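Local coordinates for BMC domain protein (PDB 4OLO) that forms part of the shell of a glycyl-radical type bacterial microcompartment and probably binds an iron-sulfur cluster, consistent with a role in electron transport, at residues Y3-K7 against V83-M87. Sequence-based numbering, arbitrary orientation.
Sequences YRIIK and VEAAM
Met87 meets the strand through its terminal methyl group: CE makes a van der Waals contact with the carbonyl oxygen of Arg4, Met87 CE to Arg4 O being 3.4 Å, and lies 4.0 Å from Tyr3 CB. The thioether chain is bent at both chi2 and chi3, which turns the methyl back to the strand. Relative to the Tyr3 ring the methyl sits at the edge, near the ring plane, which makes it an edge contact and not a stack over a face. Tyr3 and Met87 run alongside each other in opposing senses, and Tyr3 continues along helix 80-95 to touch Ile90, Arg91 and Glu94.

Ile5 supplies the middle of the interface. With CG1 anti to the backbone N (chi1 -170°), its CD1 reaches two helix residues at once, 3.7 Å from Val83 CG1 and also 3.7 Å from the aliphatic CG of Glu84. It runs obliquely to Val83 but nearly perpendicular to Glu84. These contacts join the first strand of the antiparallel BMC-domain sheet to the helix packed on one of its faces; the local axes of strand and helix are 10.2 Å apart and antiparallel (177°). Strand 2-7 is outermost in the sheet within this chain and pairs with strand 34-39 through backbone bonds of Arg4 with Leu37 and Ile6 with Ile35. The CB of Arg4 is directed away from the helix, although its carbonyl meets Met87, and its NH2 makes a salt bridge with Glu94 of the second subunit.

At the far end, Lys7 and Glu84, both extended beyond CG, meet nearly perpendicular. Lys7 NZ donates to Glu84 OE1 at 3.2 Å, a salt bridge in which the ammonium nitrogen comes to the syn side of OE1, 26° out of the carboxylate plane.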
loop_
_atom_site.group_PDB
_atom_site.type_symbol
_atom_site.label_atom_id
_atom_site.label_comp_id
_atom_site.label_asym_id
_atom_site.label_seq_id
_atom_site.Cartn_x
_atom_site.Cartn_y
_atom_site.Cartn_z
ATOM N N TYR B 3 12.679 10.442 -13.879
ATOM C CA TYR B 3 12.856 10.280 -15.324
ATOM C C TYR B 3 14.062 9.434 -15.600
ATOM O O TYR B 3 15.132 9.697 -15.058
ATOM C CB TYR B 3 13.100 11.655 -15.990
ATOM C CG TYR B 3 11.981 12.661 -15.824
ATOM C CD1 TYR B 3 11.871 13.426 -14.661
ATOM C CD2 TYR B 3 11.069 12.897 -16.856
ATOM C CE1 TYR B 3 10.861 14.371 -14.513
ATOM C CE2 TYR B 3 10.072 13.864 -16.730
ATOM C CZ TYR B 3 9.962 14.580 -15.547
ATOM O OH TYR B 3 8.998 15.537 -15.441
ATOM N N ARG B 4 13.926 8.449 -16.484
ATOM C CA ARG B 4 15.043 7.592 -16.897
ATOM C C ARG B 4 14.873 7.240 -18.346
ATOM O O ARG B 4 13.754 7.202 -18.848
ATOM C CB ARG B 4 15.138 6.285 -16.060
ATOM C CG ARG B 4 15.318 6.468 -14.548
ATOM C CD ARG B 4 16.704 6.962 -14.181
ATOM N NE ARG B 4 17.678 5.884 -14.249
ATOM C CZ ARG B 4 18.017 5.146 -13.204
ATOM N NH1 ARG B 4 17.485 5.389 -12.013
ATOM N NH2 ARG B 4 18.898 4.165 -13.338
ATOM N N ILE B 5 15.969 6.945 -19.016
ATOM C CA ILE B 5 15.941 6.479 -20.396
ATOM C C ILE B 5 16.772 5.176 -20.486
ATOM O O ILE B 5 17.837 5.084 -19.875
ATOM C CB ILE B 5 16.418 7.592 -21.396
ATOM C CG1 ILE B 5 16.155 7.164 -22.849
ATOM C CG2 ILE B 5 17.907 7.975 -21.169
ATOM C CD1 ILE B 5 16.283 8.232 -23.886
ATOM N N ILE B 6 16.273 4.177 -21.219
ATOM C CA ILE B 6 17.024 2.946 -21.475
ATOM C C ILE B 6 17.305 2.932 -22.986
ATOM O O ILE B 6 16.374 2.883 -23.781
ATOM C CB ILE B 6 16.306 1.650 -21.005
ATOM C CG1 ILE B 6 16.064 1.629 -19.498
ATOM C CG2 ILE B 6 17.051 0.400 -21.486
ATOM C CD1 ILE B 6 14.996 0.589 -19.046
ATOM N N LYS B 7 18.582 2.987 -23.367
ATOM C CA LYS B 7 19.030 2.957 -24.761
ATOM C C LYS B 7 19.339 1.534 -25.180
ATOM O O LYS B 7 19.993 0.794 -24.437
ATOM C CB LYS B 7 20.226 3.894 -24.967
ATOM C CG LYS B 7 19.819 5.358 -24.859
ATOM C CD LYS B 7 20.985 6.306 -24.801
ATOM C CE LYS B 7 20.476 7.716 -24.645
ATOM N NZ LYS B 7 21.479 8.720 -25.076
ATOM N N VAL B 83 12.357 10.012 -28.320
ATOM C CA VAL B 83 12.157 9.704 -26.908
ATOM C C VAL B 83 12.720 10.863 -26.031
ATOM O O VAL B 83 12.004 11.379 -25.176
ATOM C CB VAL B 83 12.712 8.298 -26.531
ATOM C CG1 VAL B 83 12.768 8.116 -25.007
ATOM C CG2 VAL B 83 11.872 7.205 -27.172
ATOM N N GLU B 84 13.963 11.316 -26.317
ATOM C CA GLU B 84 14.585 12.418 -25.592
ATOM C C GLU B 84 13.791 13.720 -25.740
ATOM O O GLU B 84 13.577 14.413 -24.743
ATOM C CB GLU B 84 16.031 12.612 -26.018
ATOM C CG GLU B 84 16.941 11.520 -25.496
ATOM C CD GLU B 84 18.411 11.598 -25.854
ATOM O OE1 GLU B 84 19.200 10.915 -25.163
ATOM O OE2 GLU B 84 18.780 12.334 -26.799
ATOM N N ALA B 85 13.291 14.008 -26.945
ATOM C CA ALA B 85 12.486 15.209 -27.216
ATOM C C ALA B 85 11.168 15.172 -26.434
ATOM O O ALA B 85 10.773 16.215 -25.891
ATOM C CB ALA B 85 12.215 15.347 -28.704
ATOM N N ALA B 86 10.495 13.973 -26.370
ATOM C CA ALA B 86 9.241 13.801 -25.651
ATOM C C ALA B 86 9.485 13.964 -24.135
ATOM O O ALA B 86 8.702 14.648 -23.475
ATOM C CB ALA B 86 8.608 12.454 -25.974
ATOM N N MET B 87 10.588 13.381 -23.595
ATOM C CA MET B 87 10.988 13.478 -22.177
ATOM C C MET B 87 11.205 14.953 -21.802
ATOM O O MET B 87 10.698 15.392 -20.763
ATOM C CB MET B 87 12.289 12.709 -21.898
ATOM C CG MET B 87 12.241 11.221 -22.171
ATOM S SD MET B 87 11.184 10.328 -21.049
ATOM C CE MET B 87 12.342 10.154 -19.577
#